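Long-range contacts in leucine-rich repeat protein TpLRR (Treponema pallidum, PDB 6MLX), which is of unknown function but, as a secreted, periplasmic leucine-rich repeat protein, probably offers its repeat surface for binding other molecules: residues V131-S136 with A152-P157; G21-R26 with V45-T50; L163-F168 with F186-F191; R92-H97 with Q119-S124. One frame throughout, in Å; residues are numbered along the deposited sequence.

Contact 1: V131-S136 with A152-P157; sequences VVLPNS and ASVRLP
V132 and R155 project together from adjoining parallel strands, on one face of the sheet. Valine CG1 approaches the end of the arginine, 3.4 Å from R155 NH1, while V132 CG2 sits over the centre of one guanidinium face. The arginine is straight as far as CD, then turned at chi3 (-57°), which brings the guanidinium beside the valine. On the other face of the sheet V131 and V154 are also paired, with V131 CG1 4.1 Å from V154 CG2, and both are buried. The backbone beneath them is a regular ladder: V131 N donates to S153 O (3.0 Å), R155 N to V131 O (3.0 Å) and L133 N to R155 O (2.9 Å). V131 O is gripped further by a water that also donates to S153 OG, a hydroxyl whose other partner is E176. Such in-register stacking of short parallel strands, one per repeat, is how a leucine-rich repeat solenoid grows, and here strands 130-132, 153-155 and 176-178 form the sheet. Beyond the strands the two segments stay alongside each other. L133 turns inward, its CB 3.9 Å from P157 CD, and its CD1 comes near both V154 and L156. P157 CB packs on P134 O at 3.5 Å. Farther out, N135 OD1 accepts a hydrogen bond from V158 N, and the backbone oxygens of R112 and L114 share the hydroxyl S136 OG.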
loop_
_atom_site.group_PDB
_atom_site.type_symbol
_atom_site.label_atom_id
_atom_site.label_comp_id
_atom_site.label_asym_id
_atom_site.label_seq_id
_atom_site.Cartn_x
_atom_site.Cartn_y
_atom_site.Cartn_z
ATOM N N VAL A 131 -7.599 7.349 -0.356
ATOM C CA VAL A 131 -7.379 5.999 -0.870
ATOM C C VAL A 131 -8.721 5.368 -1.208
ATOM O O VAL A 131 -9.710 5.509 -0.478
ATOM C CB VAL A 131 -6.549 5.079 0.070
ATOM C CG1 VAL A 131 -6.134 5.772 1.321
ATOM C CG2 VAL A 131 -7.261 3.747 0.366
ATOM N N VAL A 132 -8.741 4.712 -2.355
ATOM C CA VAL A 132 -9.892 3.985 -2.852
ATOM C C VAL A 132 -9.458 2.542 -2.995
ATOM O O VAL A 132 -8.565 2.239 -3.788
ATOM C CB VAL A 132 -10.382 4.544 -4.193
ATOM C CG1 VAL A 132 -11.468 3.650 -4.769
ATOM C CG2 VAL A 132 -10.864 5.982 -4.004
ATOM N N LEU A 133 -10.072 1.665 -2.224
ATOM C CA LEU A 133 -9.730 0.257 -2.286
ATOM C C LEU A 133 -10.693 -0.432 -3.247
ATOM O O LEU A 133 -11.905 -0.418 -3.000
ATOM C CB LEU A 133 -9.792 -0.372 -0.903
ATOM C CG LEU A 133 -8.843 0.244 0.147
ATOM C CD1 LEU A 133 -9.147 -0.237 1.560
ATOM C CD2 LEU A 133 -7.374 -0.031 -0.203
ATOM N N PRO A 134 -10.215 -1.008 -4.349
ATOM C CA PRO A 134 -11.114 -1.714 -5.276
ATOM C C PRO A 134 -11.785 -2.915 -4.622
ATOM O O PRO A 134 -11.343 -3.434 -3.596
ATOM C CB PRO A 134 -10.179 -2.162 -6.407
ATOM C CG PRO A 134 -8.951 -1.297 -6.253
ATOM C CD PRO A 134 -8.815 -1.067 -4.786
ATOM N N ASN A 135 -12.873 -3.369 -5.249
ATOM C CA ASN A 135 -13.610 -4.500 -4.697
ATOM C C ASN A 135 -12.811 -5.804 -4.764
ATOM O O ASN A 135 -13.127 -6.743 -4.031
ATOM C CB ASN A 135 -14.960 -4.642 -5.408
ATOM C CG ASN A 135 -15.946 -3.508 -5.052
ATOM O OD1 ASN A 135 -15.817 -2.856 -4.015
ATOM N ND2 ASN A 135 -16.932 -3.287 -5.917
ATOM N N SER A 136 -11.768 -5.869 -5.600
ATOM C CA SER A 136 -10.895 -7.041 -5.659
ATOM C C SER A 136 -10.121 -7.267 -4.364
ATOM O O SER A 136 -9.669 -8.391 -4.111
ATOM C CB SER A 136 -9.903 -6.890 -6.810
ATOM O OG SER A 136 -9.136 -5.690 -6.694
ATOM N N ALA A 152 -7.614 11.553 4.714
ATOM C CA ALA A 152 -8.924 12.152 4.924
ATOM C C ALA A 152 -10.078 11.237 4.526
ATOM O O ALA A 152 -11.148 11.309 5.133
ATOM C CB ALA A 152 -9.033 13.470 4.144
ATOM N N SER A 153 -9.880 10.374 3.535
ATOM C CA SER A 153 -10.970 9.628 2.920
ATOM C C SER A 153 -10.494 8.244 2.512
ATOM O O SER A 153 -9.492 8.118 1.803
ATOM C CB SER A 153 -11.503 10.368 1.682
ATOM O OG SER A 153 -12.532 9.622 1.064
ATOM N N VAL A 154 -11.230 7.219 2.930
ATOM C CA VAL A 154 -10.964 5.834 2.555
ATOM C C VAL A 154 -12.265 5.209 2.079
ATOM O O VAL A 154 -13.270 5.238 2.802
ATOM C CB VAL A 154 -10.394 5.005 3.725
ATOM C CG1 VAL A 154 -10.298 3.529 3.326
ATOM C CG2 VAL A 154 -9.040 5.528 4.148
ATOM N N ARG A 155 -12.254 4.647 0.877
ATOM C CA ARG A 155 -13.362 3.827 0.406
ATOM C C ARG A 155 -12.959 2.366 0.555
ATOM O O ARG A 155 -11.928 1.944 0.020
ATOM C CB ARG A 155 -13.738 4.141 -1.040
ATOM C CG ARG A 155 -14.948 3.323 -1.565
ATOM C CD ARG A 155 -15.092 3.448 -3.095
ATOM N NE ARG A 155 -15.227 4.841 -3.520
ATOM C CZ ARG A 155 -14.990 5.287 -4.754
ATOM N NH1 ARG A 155 -14.598 4.454 -5.714
ATOM N NH2 ARG A 155 -15.132 6.577 -5.023
ATOM N N LEU A 156 -13.761 1.613 1.292
ATOM C CA LEU A 156 -13.498 0.210 1.548
ATOM C C LEU A 156 -13.981 -0.655 0.385
ATOM O O LEU A 156 -14.861 -0.249 -0.381
ATOM C CB LEU A 156 -14.195 -0.216 2.834
ATOM C CG LEU A 156 -13.725 0.463 4.123
ATOM C CD1 LEU A 156 -14.738 0.205 5.218
ATOM C CD2 LEU A 156 -12.363 -0.058 4.522
ATOM N N PRO A 157 -13.423 -1.862 0.236
ATOM C CA PRO A 157 -14.000 -2.818 -0.720
ATOM C C PRO A 157 -15.418 -3.169 -0.290
ATOM O O PRO A 157 -15.728 -3.239 0.900
ATOM C CB PRO A 157 -13.069 -4.038 -0.621
ATOM C CG PRO A 157 -11.903 -3.603 0.171
ATOM C CD PRO A 157 -12.367 -2.486 1.048
HETATM O O HOH W 1 -11.711 7.870 -0.721
#

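Contact 2: G21-R26 with V45-T50; sequences GIIITR and VVEVAT
I24 and V45 interlock on the buried face of this strand pair, where I24 CG1 lies 3.6 Å from V45 CG1 and the two side chains cross obliquely. A second valine branch, V45 CG2, rests against I22 CB, so that one forked side chain touches two isoleucines of the adjoining strand. The opposite face has a different relief. With CG anti to the backbone N (chi1 175°) and the chain straight beyond it, E47 lays CB and CG against I23, while I23 CD1 reaches 3.9 Å from E47 OE2. The small bump of A49 CB fits beside the same isoleucine, 3.6 Å from I23 CG2.

The register shifts between I22, which pairs with V45, and I23, which pairs with E47, a beta bulge that places V46 as the extra residue. V46 N donates to I22 O (2.9 Å), I24 N to E47 O (2.9 Å) and A49 N to I24 O (2.8 Å), whereas the buried E47 N has no partner. V46 CG2 occupies the side on which G21 lacks a side chain and fills that hollow, 4.2 Å from G21 CA. At the far end a water donates to both T25 O and T50 O.

Strand 22-27 lies between strand 11-15, antiparallel to it, and strand 43-48, parallel to it; the latter pairs in turn with strand 70-71.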
loop_
_atom_site.group_PDB
_atom_site.type_symbol
_atom_site.label_atom_id
_atom_site.label_comp_id
_atom_site.label_asym_id
_atom_site.label_seq_id
_atom_site.Cartn_x
_atom_site.Cartn_y
_atom_site.Cartn_z
ATOM N N GLY A 21 10.429 -15.916 -15.050
ATOM C CA GLY A 21 10.306 -14.506 -14.728
ATOM C C GLY A 21 11.439 -14.012 -13.856
ATOM O O GLY A 21 12.129 -14.789 -13.186
ATOM N N ILE A 22 11.606 -12.692 -13.859
ATOM C CA ILE A 22 12.687 -12.007 -13.155
ATOM C C ILE A 22 12.127 -11.394 -11.878
ATOM O O ILE A 22 11.087 -10.718 -11.911
ATOM C CB ILE A 22 13.327 -10.927 -14.051
ATOM C CG1 ILE A 22 13.906 -11.548 -15.329
ATOM C CG2 ILE A 22 14.411 -10.154 -13.305
ATOM C CD1 ILE A 22 14.908 -12.651 -15.065
ATOM N N ILE A 23 12.802 -11.644 -10.756
ATOM C CA ILE A 23 12.531 -11.010 -9.470
ATOM C C ILE A 23 13.589 -9.938 -9.246
ATOM O O ILE A 23 14.786 -10.243 -9.230
ATOM C CB ILE A 23 12.565 -12.034 -8.327
ATOM C CG1 ILE A 23 11.504 -13.123 -8.542
ATOM C CG2 ILE A 23 12.469 -11.315 -6.951
ATOM C CD1 ILE A 23 11.637 -14.335 -7.624
ATOM N N ILE A 24 13.165 -8.689 -9.070
ATOM C CA ILE A 24 14.112 -7.598 -8.841
ATOM C C ILE A 24 14.452 -7.552 -7.355
ATOM O O ILE A 24 13.571 -7.364 -6.509
ATOM C CB ILE A 24 13.546 -6.254 -9.319
ATOM C CG1 ILE A 24 13.248 -6.295 -10.813
ATOM C CG2 ILE A 24 14.528 -5.122 -9.026
ATOM C CD1 ILE A 24 14.471 -6.420 -11.683
ATOM N N THR A 25 15.732 -7.741 -7.034
ATOM C CA THR A 25 16.166 -7.822 -5.648
ATOM C C THR A 25 16.810 -6.539 -5.147
ATOM O O THR A 25 16.819 -6.309 -3.933
ATOM C CB THR A 25 17.147 -8.987 -5.459
ATOM O OG1 THR A 25 18.302 -8.777 -6.282
ATOM C CG2 THR A 25 16.496 -10.281 -5.866
ATOM N N ARG A 26 17.346 -5.702 -6.029
ATOM C CA ARG A 26 17.893 -4.447 -5.534
ATOM C C ARG A 26 17.962 -3.446 -6.682
ATOM O O ARG A 26 18.273 -3.803 -7.822
ATOM C CB ARG A 26 19.273 -4.654 -4.881
ATOM C CG ARG A 26 19.869 -3.420 -4.207
ATOM C CD ARG A 26 18.977 -2.932 -3.023
ATOM N NE ARG A 26 19.712 -2.087 -2.075
ATOM C CZ ARG A 26 19.183 -1.080 -1.375
ATOM N NH1 ARG A 26 17.912 -0.745 -1.510
ATOM N NH2 ARG A 26 19.944 -0.389 -0.537
ATOM N N VAL A 45 9.412 -9.254 -15.845
ATOM C CA VAL A 45 9.731 -8.858 -14.477
ATOM C C VAL A 45 8.449 -8.948 -13.653
ATOM O O VAL A 45 7.532 -8.136 -13.827
ATOM C CB VAL A 45 10.333 -7.448 -14.430
ATOM C CG1 VAL A 45 10.496 -6.993 -12.987
ATOM C CG2 VAL A 45 11.674 -7.409 -15.161
ATOM N N VAL A 46 8.388 -9.923 -12.743
ATOM C CA VAL A 46 7.135 -10.300 -12.088
ATOM C C VAL A 46 7.082 -9.958 -10.603
ATOM O O VAL A 46 6.000 -10.076 -9.999
ATOM C CB VAL A 46 6.835 -11.802 -12.279
ATOM C CG1 VAL A 46 6.612 -12.107 -13.752
ATOM C CG2 VAL A 46 7.970 -12.629 -11.733
ATOM N N GLU A 47 8.195 -9.558 -9.987
ATOM C CA GLU A 47 8.201 -9.332 -8.550
ATOM C C GLU A 47 9.225 -8.264 -8.184
ATOM O O GLU A 47 10.311 -8.207 -8.768
ATOM C CB GLU A 47 8.490 -10.636 -7.806
ATOM C CG GLU A 47 8.635 -10.497 -6.301
ATOM C CD GLU A 47 8.739 -11.846 -5.609
ATOM O OE1 GLU A 47 9.271 -11.911 -4.484
ATOM O OE2 GLU A 47 8.286 -12.847 -6.198
ATOM N N VAL A 48 8.862 -7.406 -7.230
ATOM C CA VAL A 48 9.809 -6.512 -6.567
ATOM C C VAL A 48 10.060 -7.088 -5.177
ATOM O O VAL A 48 9.192 -7.005 -4.302
ATOM C CB VAL A 48 9.288 -5.069 -6.485
ATOM C CG1 VAL A 48 10.295 -4.188 -5.737
ATOM C CG2 VAL A 48 8.991 -4.504 -7.860
ATOM N N ALA A 49 11.250 -7.654 -4.965
ATOM C CA ALA A 49 11.532 -8.456 -3.779
ATOM C C ALA A 49 11.667 -7.602 -2.516
ATOM O O ALA A 49 11.770 -6.371 -2.554
ATOM C CB ALA A 49 12.815 -9.269 -3.964
ATOM N N THR A 50 11.658 -8.302 -1.386
ATOM C CA THR A 50 11.915 -7.755 -0.058
ATOM C C THR A 50 13.009 -6.691 -0.070
ATOM O O THR A 50 14.126 -6.941 -0.525
ATOM C CB THR A 50 12.305 -8.909 0.876
ATOM O OG1 THR A 50 11.163 -9.754 1.101
ATOM C CG2 THR A 50 12.801 -8.387 2.211
HETATM O O HOH W 2 15.567 -8.411 -2.149
#

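Contact 3: L163-F168 with F186-F191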
loop_
_atom_site.group_PDB
_atom_site.type_symbol
_atom_site.label_atom_id
_atom_site.label_comp_id
_atom_site.label_asym_id
_atom_site.label_seq_id
_atom_site.Cartn_x
_atom_site.Cartn_y
_atom_site.Cartn_z
ATOM N N LEU A 163 -12.375 -5.219 9.816
ATOM C CA LEU A 163 -11.387 -4.148 9.874
ATOM C C LEU A 163 -10.323 -4.573 10.888
ATOM O O LEU A 163 -10.599 -4.664 12.089
ATOM C CB LEU A 163 -12.028 -2.814 10.249
ATOM C CG LEU A 163 -13.129 -2.346 9.290
ATOM C CD1 LEU A 163 -13.672 -1.010 9.732
ATOM C CD2 LEU A 163 -12.607 -2.255 7.872
ATOM N N ALA A 164 -9.115 -4.833 10.398
ATOM C CA ALA A 164 -8.071 -5.454 11.201
ATOM C C ALA A 164 -7.601 -4.523 12.322
ATOM O O ALA A 164 -7.907 -3.324 12.355
ATOM C CB ALA A 164 -6.889 -5.849 10.317
ATOM N N ASP A 165 -6.819 -5.102 13.236
ATOM C CA ASP A 165 -6.291 -4.383 14.389
ATOM C C ASP A 165 -5.587 -3.096 13.972
ATOM O O ASP A 165 -4.739 -3.098 13.077
ATOM C CB ASP A 165 -5.300 -5.266 15.157
ATOM C CG ASP A 165 -5.962 -6.446 15.875
ATOM O OD1 ASP A 165 -7.205 -6.579 15.907
ATOM O OD2 ASP A 165 -5.197 -7.243 16.442
ATOM N N GLY A 166 -5.935 -2.003 14.640
ATOM C CA GLY A 166 -5.269 -0.728 14.438
ATOM C C GLY A 166 -5.229 -0.245 13.000
ATOM O O GLY A 166 -4.321 0.503 12.625
ATOM N N LEU A 167 -6.210 -0.665 12.189
ATOM C CA LEU A 167 -6.179 -0.359 10.757
ATOM C C LEU A 167 -6.004 1.139 10.507
ATOM O O LEU A 167 -5.173 1.544 9.695
ATOM C CB LEU A 167 -7.448 -0.879 10.073
ATOM C CG LEU A 167 -7.577 -0.615 8.569
ATOM C CD1 LEU A 167 -6.433 -1.265 7.811
ATOM C CD2 LEU A 167 -8.899 -1.125 8.064
ATOM N N PHE A 168 -6.758 1.977 11.219
ATOM C CA PHE A 168 -6.687 3.429 11.056
ATOM C C PHE A 168 -6.138 4.130 12.300
ATOM O O PHE A 168 -6.458 5.295 12.560
ATOM C CB PHE A 168 -8.063 3.994 10.691
ATOM C CG PHE A 168 -8.630 3.433 9.418
ATOM C CD1 PHE A 168 -8.033 3.717 8.190
ATOM C CD2 PHE A 168 -9.757 2.623 9.446
ATOM C CE1 PHE A 168 -8.558 3.205 7.015
ATOM C CE2 PHE A 168 -10.287 2.099 8.267
ATOM C CZ PHE A 168 -9.677 2.382 7.056
ATOM N N PHE A 186 -14.745 -6.065 13.920
ATOM C CA PHE A 186 -13.703 -5.105 14.237
ATOM C C PHE A 186 -12.596 -5.762 15.048
ATOM O O PHE A 186 -12.858 -6.427 16.052
ATOM C CB PHE A 186 -14.275 -3.910 14.997
ATOM C CG PHE A 186 -15.347 -3.158 14.243
ATOM C CD1 PHE A 186 -16.677 -3.494 14.386
ATOM C CD2 PHE A 186 -15.018 -2.104 13.408
ATOM C CE1 PHE A 186 -17.669 -2.795 13.705
ATOM C CE2 PHE A 186 -16.003 -1.400 12.722
ATOM C CZ PHE A 186 -17.328 -1.740 12.880
ATOM N N GLY A 187 -11.362 -5.567 14.608
ATOM C CA GLY A 187 -10.222 -5.845 15.442
ATOM C C GLY A 187 -10.094 -4.805 16.544
ATOM O O GLY A 187 -10.956 -3.952 16.760
ATOM N N VAL A 188 -8.970 -4.883 17.242
ATOM C CA VAL A 188 -8.725 -4.063 18.427
ATOM C C VAL A 188 -8.197 -2.693 18.009
ATOM O O VAL A 188 -7.283 -2.590 17.183
ATOM C CB VAL A 188 -7.739 -4.774 19.371
ATOM C CG1 VAL A 188 -7.300 -3.848 20.509
ATOM C CG2 VAL A 188 -8.369 -6.065 19.920
ATOM N N GLY A 189 -8.762 -1.643 18.597
ATOM C CA GLY A 189 -8.258 -0.296 18.390
ATOM C C GLY A 189 -8.273 0.167 16.949
ATOM O O GLY A 189 -7.365 0.892 16.532
ATOM N N VAL A 190 -9.289 -0.240 16.175
ATOM C CA VAL A 190 -9.350 0.114 14.754
ATOM C C VAL A 190 -9.189 1.624 14.557
ATOM O O VAL A 190 -8.391 2.077 13.728
ATOM C CB VAL A 190 -10.660 -0.398 14.131
ATOM C CG1 VAL A 190 -10.845 0.174 12.744
ATOM C CG2 VAL A 190 -10.674 -1.937 14.088
ATOM N N PHE A 191 -9.941 2.422 15.328
ATOM C CA PHE A 191 -10.055 3.862 15.114
ATOM C C PHE A 191 -9.394 4.691 16.218
ATOM O O PHE A 191 -9.751 5.865 16.397
ATOM C CB PHE A 191 -11.523 4.271 14.985
ATOM C CG PHE A 191 -12.232 3.646 13.820
ATOM C CD1 PHE A 191 -11.983 4.078 12.524
ATOM C CD2 PHE A 191 -13.158 2.636 14.014
ATOM C CE1 PHE A 191 -12.639 3.517 11.444
ATOM C CE2 PHE A 191 -13.826 2.067 12.927
ATOM C CZ PHE A 191 -13.566 2.510 11.645
#
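L163 lies at the tight end of this contact, beside F186 and across from F191. Its CD1 touches both rings, 3.8 Å from F186 CE2 and 4.0 Å from F191 CZ, while L163 CB rests on the V190 methyls. The leucine CG is anti to its carbonyl carbon (chi1 -59°), which carries the branch over toward the two phenylalanines. V190 fills the middle: CG1 stands over the centre of its neighbour F191's own ring, and CG2 comes 3.4 Å from L163 O. Deeper still, the F168 and F191 rings are nearly parallel, with planes 15° apart, but offset until little of one ring faces the other; the closest atoms are F168 CD2 and F191 CE1, at 3.6 Å.

The outer side, with D165 and V188 exposed, is held by hydrogen bonds rather than by side-chain packing. There D165 reaches over to 186-191, and D165 OD1 takes the hydrogen bond from V188 N (2.8 Å), which meets it from above the carboxylate plane. G187 CA lies close to that plane, just past the oxygen, 3.1 Å from D165 OD1, an approach that the absence of a side chain on G187 allows. Three backbone bonds join the two sides, G187 N to L163 O, G166 N to V188 O (2.9 Å) and F168 N to V190 O. Within 163-168 a type II turn runs from A164 to L167, with G166 at positive phi.

Corresponding turns of successive coils are therefore stacked, a recurring feature of leucine-rich repeat solenoids. Inward, F168 and F191 both pack on L177 of strand 176-178. Toward the C-terminal end, Y210, just beyond helix 199-207, meets the F186 and F191 rings edge-to-face.

Contact 4: R92-H97 with Q119-S124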
loop_
_atom_site.group_PDB
_atom_site.type_symbol
_atom_site.label_atom_id
_atom_site.label_comp_id
_atom_site.label_asym_id
_atom_site.label_seq_id
_atom_site.Cartn_x
_atom_site.Cartn_y
_atom_site.Cartn_z
ATOM N N ARG A 92 -1.045 -8.055 -7.673
ATOM C CA ARG A 92 -1.942 -8.867 -6.853
ATOM C C ARG A 92 -1.758 -8.683 -5.357
ATOM O O ARG A 92 -2.736 -8.805 -4.615
ATOM C CB ARG A 92 -1.761 -10.364 -7.152
ATOM C CG ARG A 92 -1.497 -10.695 -8.608
ATOM C CD ARG A 92 -2.790 -11.065 -9.315
ATOM N NE ARG A 92 -3.255 -12.326 -8.761
ATOM C CZ ARG A 92 -4.531 -12.652 -8.695
ATOM N NH1 ARG A 92 -5.445 -11.804 -9.170
ATOM N NH2 ARG A 92 -4.891 -13.823 -8.174
ATOM N N GLU A 93 -0.534 -8.424 -4.892
ATOM C CA GLU A 93 -0.240 -8.424 -3.464
ATOM C C GLU A 93 0.837 -7.397 -3.143
ATOM O O GLU A 93 1.816 -7.250 -3.882
ATOM C CB GLU A 93 0.217 -9.807 -2.982
ATOM C CG GLU A 93 0.552 -9.877 -1.479
ATOM C CD GLU A 93 0.782 -11.304 -0.996
ATOM O OE1 GLU A 93 0.776 -12.208 -1.843
ATOM O OE2 GLU A 93 0.953 -11.540 0.224
ATOM N N ILE A 94 0.649 -6.700 -2.028
ATOM C CA ILE A 94 1.639 -5.789 -1.466
ATOM C C ILE A 94 1.908 -6.282 -0.051
ATOM O O ILE A 94 1.006 -6.265 0.799
ATOM C CB ILE A 94 1.148 -4.334 -1.463
ATOM C CG1 ILE A 94 0.787 -3.879 -2.872
ATOM C CG2 ILE A 94 2.200 -3.422 -0.871
ATOM C CD1 ILE A 94 0.194 -2.495 -2.934
ATOM N N ARG A 95 3.139 -6.724 0.204
ATOM C CA ARG A 95 3.482 -7.346 1.473
ATOM C C ARG A 95 3.794 -6.293 2.540
ATOM O O ARG A 95 3.836 -5.087 2.281
ATOM C CB ARG A 95 4.636 -8.329 1.282
ATOM C CG ARG A 95 4.215 -9.520 0.455
ATOM C CD ARG A 95 5.167 -10.686 0.517
ATOM N NE ARG A 95 4.457 -11.886 0.071
ATOM C CZ ARG A 95 5.042 -12.961 -0.447
ATOM N NH1 ARG A 95 6.358 -12.983 -0.607
ATOM N NH2 ARG A 95 4.299 -13.997 -0.832
ATOM N N HIS A 96 3.997 -6.763 3.762
ATOM C CA HIS A 96 3.941 -5.871 4.909
ATOM C C HIS A 96 5.055 -4.816 4.863
ATOM O O HIS A 96 6.152 -5.042 4.340
ATOM C CB HIS A 96 3.970 -6.680 6.212
ATOM C CG HIS A 96 5.238 -7.438 6.452
ATOM N ND1 HIS A 96 6.305 -6.899 7.139
ATOM C CD2 HIS A 96 5.590 -8.710 6.143
ATOM C CE1 HIS A 96 7.270 -7.797 7.221
ATOM N NE2 HIS A 96 6.864 -8.907 6.627
ATOM N N HIS A 97 4.721 -3.625 5.356
ATOM C CA HIS A 97 5.611 -2.468 5.450
ATOM C C HIS A 97 6.108 -1.975 4.099
ATOM O O HIS A 97 7.058 -1.190 4.053
ATOM C CB HIS A 97 6.825 -2.758 6.360
ATOM C CG HIS A 97 6.468 -3.008 7.792
ATOM N ND1 HIS A 97 6.125 -4.254 8.264
ATOM C CD2 HIS A 97 6.392 -2.168 8.856
ATOM C CE1 HIS A 97 5.850 -4.174 9.554
ATOM N NE2 HIS A 97 6.007 -2.920 9.938
ATOM N N GLN A 119 0.174 -6.231 6.548
ATOM C CA GLN A 119 0.212 -5.364 7.725
ATOM C C GLN A 119 1.093 -4.140 7.485
ATOM O O GLN A 119 2.131 -4.223 6.824
ATOM C CB GLN A 119 0.746 -6.129 8.947
ATOM C CG GLN A 119 -0.061 -7.330 9.357
ATOM C CD GLN A 119 0.462 -8.001 10.628
ATOM O OE1 GLN A 119 -0.310 -8.611 11.374
ATOM N NE2 GLN A 119 1.773 -7.898 10.873
ATOM N N ASP A 120 0.669 -2.998 8.038
ATOM C CA ASP A 120 1.495 -1.786 8.135
ATOM C C ASP A 120 2.031 -1.310 6.783
ATOM O O ASP A 120 3.084 -0.666 6.717
ATOM C CB ASP A 120 2.658 -1.988 9.120
ATOM C CG ASP A 120 2.174 -2.276 10.539
ATOM O OD1 ASP A 120 1.782 -1.333 11.238
ATOM O OD2 ASP A 120 2.145 -3.449 10.949
ATOM N N VAL A 121 1.310 -1.587 5.691
ATOM C CA VAL A 121 1.868 -1.325 4.366
ATOM C C VAL A 121 2.078 0.169 4.159
ATOM O O VAL A 121 3.106 0.594 3.618
ATOM C CB VAL A 121 0.980 -1.933 3.265
ATOM C CG1 VAL A 121 1.271 -1.263 1.920
ATOM C CG2 VAL A 121 1.228 -3.443 3.165
ATOM N N PHE A 122 1.120 0.988 4.588
ATOM C CA PHE A 122 1.238 2.434 4.460
ATOM C C PHE A 122 1.453 3.092 5.815
ATOM O O PHE A 122 1.108 4.257 6.010
ATOM C CB PHE A 122 0.020 3.003 3.734
ATOM C CG PHE A 122 -0.142 2.443 2.348
ATOM C CD1 PHE A 122 0.664 2.895 1.306
ATOM C CD2 PHE A 122 -1.051 1.421 2.095
ATOM C CE1 PHE A 122 0.544 2.356 0.029
ATOM C CE2 PHE A 122 -1.184 0.890 0.829
ATOM C CZ PHE A 122 -0.376 1.343 -0.206
ATOM N N SER A 123 2.029 2.342 6.754
ATOM C CA SER A 123 2.392 2.881 8.061
ATOM C C SER A 123 3.260 4.124 7.898
ATOM O O SER A 123 4.232 4.121 7.139
ATOM C CB SER A 123 3.136 1.810 8.875
ATOM O OG SER A 123 3.499 2.313 10.158
ATOM N N SER A 124 2.878 5.201 8.586
ATOM C CA SER A 124 3.617 6.473 8.566
ATOM C C SER A 124 3.714 7.085 7.171
ATOM O O SER A 124 4.661 7.817 6.871
ATOM C CB SER A 124 5.022 6.318 9.163
ATOM O OG SER A 124 4.948 6.124 10.563
#
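H97 and D120 meet where consecutive turns of the leucine-rich repeat solenoid stack, H97 N donating to Q119 O (3.0 Å). From its CB, the H97 side chain first points away from 119-124, then turns back at CG, which is anti to the carbonyl carbon (chi1 -65°), a torsion that swings the ring back beside D120. H97 CG itself is 4.2 Å from D120 CB, and CD2 comes closer, at 3.7 Å. At the tip, NE2 is the nearest ring atom, 3.6 Å from D120 CB, while CE1 passes at 4.0 Å from D120 OD2. D120 CB makes a CH-pi contact over one face of the H97 ring, offset toward its rim, with the ring and carboxylate planes 19° apart. The remaining ring nitrogen, H97 ND1, is hydrogen-bonded to H96 ND1, which helps fix the rotation of both imidazoles. D120 OD1 has its own salt bridge to R146, and H74 stacks on the H97 ring. Inward from the turn, I94 and V121 cross at about a right angle, methyl to methyl. V121 CG2 presses tightly on the backbone, 3.2 Å from R95 O.

Overall arrangement
All four contacts join successive coils or strands of one elongated chain, in the chain order 2, 4, 1, 3. Contacts 2 and 4 reach the same mixed sheet, whereas contact 1 belongs to the separate three-stranded parallel sheet. Contacts 1 and 3 touch directly, V154 against F168 and L156 against L163, so their buried residues share one hydrophobic interior; contacts 1 and 2 lie on opposite sides of the chain's centre. V131, V154, L163 and F191 belong to the buried apolar side, whereas V132, R155, D165 and Q119 are exposed. Strand ladders dominate contacts 1 and 2; contacts 3 and 4 lie chiefly in turns just past short strands, the former rich in phenylalanine, the latter in histidine and charge.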